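Local coordinates for Ras GTPase-activating-like protein IQGAP2 (Homo sapiens, PDB 5CJP) that probably binds the active, GTP-loaded form of small Rho-family GTPases through an all-helical domain related to Ras GTPase activators, at residues 156-159 against 160-164; 299-302 against 303-307. All blocks are in the same frame, centred on the assembly; numbering follows the deposited sequence.

Contact 1. Residues 156-159 against 160-164; sequences YDVT and TEQAL
Thr159 lies under one face of the flat carboxamide of Gln162, its methyl CG2 3.9 Å from NE2. This is the start of the short helix 160-163, with Thr159 at the N-cap position and Val158 just ahead of it in the loop. With chi1 of 78°, Thr159 holds OG1 between its own N and carbonyl carbon and turns CG2 under the amide. OG1 does not cap the nearest amide, Thr160 N, because the angle is poor. The modelled spacing where Gln162 CG and NE2 meet Thr159 OG1 and Val158 CG2 is too tight to be trusted in detail. The other branch of Val158 is clearer: CG1 meets Ala163 CB at 3.7 Å, and both side chains also touch Tyr137 of helix 133-139. An alanine in place of Gln162 would probably leave the Thr159 methyl without the amide over it, opening a gap at this helix start. Asp157 OD1 is hydrogen-bonded to a polar side chain on the chain of a different protein, which Thr159 also touches. Ala163 N makes a weak bond to Thr159 O, 2.8 Å at an angle of 120°, and a shorter one to Thr160 O at 2.7 Å. Thr160 O also accepts from Leu164 N, at 3.3 Å.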
loop_
_atom_site.group_PDB
_atom_site.type_symbol
_atom_site.label_atom_id
_atom_site.label_comp_id
_atom_site.label_asym_id
_atom_site.label_seq_id
_atom_site.Cartn_x
_atom_site.Cartn_y
_atom_site.Cartn_z
ATOM N N TYR E 156 -12.050 -16.103 53.657
ATOM C CA TYR E 156 -11.605 -15.857 52.287
ATOM C C TYR E 156 -12.770 -16.118 51.337
ATOM O O TYR E 156 -12.972 -17.255 50.914
ATOM C CB TYR E 156 -10.458 -16.805 51.948
ATOM C CG TYR E 156 -9.368 -16.195 51.103
ATOM C CD1 TYR E 156 -9.649 -15.632 49.860
ATOM C CD2 TYR E 156 -8.045 -16.197 51.545
ATOM C CE1 TYR E 156 -8.636 -15.082 49.080
ATOM C CE2 TYR E 156 -7.027 -15.652 50.776
ATOM C CZ TYR E 156 -7.328 -15.098 49.544
ATOM O OH TYR E 156 -6.318 -14.556 48.784
ATOM N N ASP E 157 -13.522 -15.065 51.016
ATOM C CA ASP E 157 -14.689 -15.138 50.130
ATOM C C ASP E 157 -16.003 -14.989 50.924
ATOM O O ASP E 157 -16.565 -15.968 51.416
ATOM C CB ASP E 157 -14.683 -16.460 49.355
ATOM C CG ASP E 157 -15.885 -16.625 48.470
ATOM O OD1 ASP E 157 -17.014 -16.636 49.001
ATOM O OD2 ASP E 157 -15.699 -16.750 47.243
ATOM N N VAL E 158 -16.486 -13.754 51.032
ATOM C CA VAL E 158 -17.712 -13.467 51.768
ATOM C C VAL E 158 -18.778 -12.855 50.848
ATOM O O VAL E 158 -18.608 -12.833 49.625
ATOM C CB VAL E 158 -17.420 -12.494 52.944
ATOM C CG1 VAL E 158 -17.391 -11.045 52.449
ATOM C CG2 VAL E 158 -18.443 -12.687 54.047
ATOM N N THR E 159 -19.877 -12.373 51.435
ATOM C CA THR E 159 -20.959 -11.762 50.658
ATOM C C THR E 159 -20.901 -10.242 50.758
ATOM O O THR E 159 -20.162 -9.693 51.575
ATOM C CB THR E 159 -22.375 -12.217 51.133
ATOM O OG1 THR E 159 -22.745 -11.508 52.318
ATOM C CG2 THR E 159 -22.395 -13.708 51.421
ATOM N N THR E 160 -21.685 -9.573 49.917
ATOM C CA THR E 160 -21.728 -8.115 49.903
ATOM C C THR E 160 -22.055 -7.561 51.278
ATOM O O THR E 160 -21.222 -6.912 51.907
ATOM C CB THR E 160 -22.789 -7.587 48.910
ATOM O OG1 THR E 160 -22.407 -7.919 47.569
ATOM C CG2 THR E 160 -22.927 -6.077 49.039
ATOM N N GLU E 161 -23.274 -7.821 51.738
ATOM C CA GLU E 161 -23.730 -7.340 53.034
ATOM C C GLU E 161 -22.681 -7.460 54.135
ATOM O O GLU E 161 -22.403 -6.494 54.855
ATOM C CB GLU E 161 -25.004 -8.081 53.449
ATOM C CG GLU E 161 -24.928 -9.595 53.300
ATOM C CD GLU E 161 -26.153 -10.306 53.855
ATOM O OE1 GLU E 161 -26.238 -11.546 53.715
ATOM O OE2 GLU E 161 -27.031 -9.633 54.435
ATOM N N GLN E 162 -22.087 -8.640 54.264
ATOM C CA GLN E 162 -21.093 -8.841 55.303
ATOM C C GLN E 162 -19.697 -8.351 54.961
ATOM O O GLN E 162 -18.827 -8.288 55.829
ATOM C CB GLN E 162 -21.061 -10.311 55.744
ATOM C CG GLN E 162 -21.316 -11.340 54.662
ATOM C CD GLN E 162 -21.755 -12.674 55.247
ATOM O OE1 GLN E 162 -22.800 -12.764 55.896
ATOM N NE2 GLN E 162 -20.956 -13.712 55.029
ATOM N N ALA E 163 -19.473 -7.995 53.706
ATOM C CA ALA E 163 -18.166 -7.478 53.328
ATOM C C ALA E 163 -18.100 -6.065 53.901
ATOM O O ALA E 163 -17.024 -5.545 54.192
ATOM C CB ALA E 163 -18.022 -7.447 51.817
ATOM N N LEU E 164 -19.273 -5.461 54.069
ATOM C CA LEU E 164 -19.378 -4.117 54.612
ATOM C C LEU E 164 -19.369 -4.145 56.133
ATOM O O LEU E 164 -19.561 -3.119 56.780
ATOM C CB LEU E 164 -20.658 -3.435 54.114
ATOM C CG LEU E 164 -20.723 -3.134 52.612
ATOM C CD1 LEU E 164 -21.991 -2.370 52.287
ATOM C CD2 LEU E 164 -19.506 -2.323 52.200
#

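Contact 2. Residues 299-302 against 303-307; sequences ETYQ and EFRKY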
loop_
_atom_site.group_PDB
_atom_site.type_symbol
_atom_site.label_atom_id
_atom_site.label_comp_id
_atom_site.label_asym_id
_atom_site.label_seq_id
_atom_site.Cartn_x
_atom_site.Cartn_y
_atom_site.Cartn_z
ATOM N N GLU E 299 -28.600 14.842 38.725
ATOM C CA GLU E 299 -28.185 16.153 38.238
ATOM C C GLU E 299 -27.556 15.922 36.868
ATOM O O GLU E 299 -27.811 16.659 35.910
ATOM C CB GLU E 299 -27.146 16.780 39.173
ATOM C CG GLU E 299 -27.579 16.889 40.623
ATOM C CD GLU E 299 -26.508 17.517 41.509
ATOM O OE1 GLU E 299 -25.350 17.035 41.490
ATOM O OE2 GLU E 299 -26.827 18.491 42.228
ATOM N N THR E 300 -26.737 14.878 36.801
ATOM C CA THR E 300 -26.059 14.515 35.573
ATOM C C THR E 300 -27.053 14.170 34.479
ATOM O O THR E 300 -26.848 14.526 33.317
ATOM C CB THR E 300 -25.108 13.349 35.810
ATOM O OG1 THR E 300 -24.091 13.757 36.740
ATOM C CG2 THR E 300 -24.462 12.925 34.506
ATOM N N TYR E 301 -28.137 13.489 34.841
ATOM C CA TYR E 301 -29.164 13.142 33.867
ATOM C C TYR E 301 -29.739 14.441 33.291
ATOM O O TYR E 301 -29.897 14.582 32.081
ATOM C CB TYR E 301 -30.286 12.334 34.526
ATOM C CG TYR E 301 -31.542 12.289 33.680
ATOM C CD1 TYR E 301 -31.555 11.622 32.448
ATOM C CD2 TYR E 301 -32.698 12.980 34.068
ATOM C CE1 TYR E 301 -32.676 11.650 31.623
ATOM C CE2 TYR E 301 -33.829 13.015 33.244
ATOM C CZ TYR E 301 -33.805 12.348 32.022
ATOM O OH TYR E 301 -34.889 12.395 31.184
ATOM N N GLN E 302 -30.040 15.392 34.170
ATOM C CA GLN E 302 -30.586 16.664 33.733
ATOM C C GLN E 302 -29.651 17.361 32.752
ATOM O O GLN E 302 -30.100 18.060 31.842
ATOM C CB GLN E 302 -30.862 17.575 34.938
ATOM C CG GLN E 302 -32.061 17.157 35.788
ATOM C CD GLN E 302 -33.303 16.950 34.952
ATOM O OE1 GLN E 302 -33.579 17.726 34.039
ATOM N NE2 GLN E 302 -34.062 15.906 35.259
ATOM N N GLU E 303 -28.349 17.185 32.933
ATOM C CA GLU E 303 -27.389 17.794 32.017
ATOM C C GLU E 303 -27.431 17.035 30.691
ATOM O O GLU E 303 -27.481 17.640 29.625
ATOM C CB GLU E 303 -25.972 17.749 32.597
ATOM C CG GLU E 303 -25.770 18.625 33.806
ATOM C CD GLU E 303 -24.318 18.681 34.243
ATOM O OE1 GLU E 303 -23.463 19.124 33.440
ATOM O OE2 GLU E 303 -24.028 18.283 35.392
ATOM N N PHE E 304 -27.422 15.708 30.774
ATOM C CA PHE E 304 -27.480 14.861 29.591
ATOM C C PHE E 304 -28.749 15.135 28.802
ATOM O O PHE E 304 -28.714 15.308 27.577
ATOM C CB PHE E 304 -27.454 13.398 30.001
ATOM C CG PHE E 304 -26.095 12.793 29.984
ATOM C CD1 PHE E 304 -25.736 11.827 30.921
ATOM C CD2 PHE E 304 -25.180 13.141 28.996
ATOM C CE1 PHE E 304 -24.483 11.207 30.871
ATOM C CE2 PHE E 304 -23.924 12.528 28.942
ATOM C CZ PHE E 304 -23.576 11.558 29.880
ATOM N N ARG E 305 -29.871 15.175 29.514
ATOM C CA ARG E 305 -31.166 15.422 28.899
ATOM C C ARG E 305 -31.149 16.718 28.102
ATOM O O ARG E 305 -31.677 16.787 26.994
ATOM C CB ARG E 305 -32.249 15.490 29.975
ATOM C CG ARG E 305 -33.647 15.644 29.428
ATOM C CD ARG E 305 -34.266 16.995 29.805
ATOM N NE ARG E 305 -35.571 17.188 29.163
ATOM C CZ ARG E 305 -36.606 16.357 29.293
ATOM N NH1 ARG E 305 -36.504 15.270 30.048
ATOM N NH2 ARG E 305 -37.729 16.603 28.634
ATOM N N LYS E 306 -30.528 17.746 28.669
ATOM C CA LYS E 306 -30.441 19.045 28.002
ATOM C C LYS E 306 -29.563 18.960 26.746
ATOM O O LYS E 306 -29.849 19.582 25.722
ATOM C CB LYS E 306 -29.869 20.087 28.970
ATOM C CG LYS E 306 -29.722 21.465 28.369
ATOM C CD LYS E 306 -29.102 22.435 29.344
ATOM C CE LYS E 306 -28.950 23.807 28.721
ATOM N NZ LYS E 306 -28.350 24.762 29.689
ATOM N N TYR E 307 -28.493 18.180 26.859
ATOM C CA TYR E 307 -27.516 17.941 25.803
ATOM C C TYR E 307 -28.153 17.230 24.612
ATOM O O TYR E 307 -28.079 17.703 23.477
ATOM C CB TYR E 307 -26.401 17.085 26.395
ATOM C CG TYR E 307 -25.325 16.642 25.446
ATOM C CD1 TYR E 307 -24.351 17.525 25.002
ATOM C CD2 TYR E 307 -25.243 15.311 25.048
ATOM C CE1 TYR E 307 -23.309 17.086 24.189
ATOM C CE2 TYR E 307 -24.206 14.863 24.234
ATOM C CZ TYR E 307 -23.242 15.750 23.812
ATOM O OH TYR E 307 -22.202 15.303 23.039
#
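Backbone bonds come first: Glu303 N, Phe304 N, Arg305 N and Lys306 N reach back to the carbonyls of Glu299, Thr300, Tyr301 and Gln302. The nearly straight bond from Phe304 N to Thr300 O measures 2.9 Å at 167°. Lys306 N is 3.2 Å from Gln302 O, and Glu303 N has a second, weak bond to Thr300 O. Among apolar contacts, Thr300 and Phe304 lie side by side and point the same way, with CG2 of Thr300 4.0 Å from CD1 of Phe304. This i to i+4 pair is on the buried side of helix 294-311, an amphipathic helix of the all-helical GAP-related fold; both residues pack on Ala277 of helix 261-278. Thr300 OG1 bonds back to Tyr296 O. The aromatic and polar pairing is Tyr301 with Arg305. Tyr301 CG is anti to the backbone N (chi1 164°), which brings the ring back beside Arg305, whose CB lies 4.0 Å above one face, offset toward the rim. The guanidinium is almost perpendicular to that ring, at 88°. Tyr301 OH lies near the guanidinium plane, at its edge, 3.5 Å from Arg305 NH1, the nitrogen that forms a salt bridge with Asp223 of helix 222-243.

How the contacts relate
Contact 1 is at the surface, about 38 Å from the centre of the chain; contact 2 is partly buried, about 22 Å from it. Their centres are 35 Å apart and they do not touch, but helix 167-193 meets both, through Leu164 near its start and through Thr300, Glu303 and Tyr307 toward its far end. Contact 1 joins a loop to a single short turn where Ala163 N and Leu164 N each have two carbonyl acceptors, one of each pair weakly bound, and the chain of a different protein reaches it. Contact 2 lies within a continuous helix, and no other chain of the assembly touches it. Its buried residues are three aromatics and a threonine, packed against aliphatic side chains of neighbouring helices.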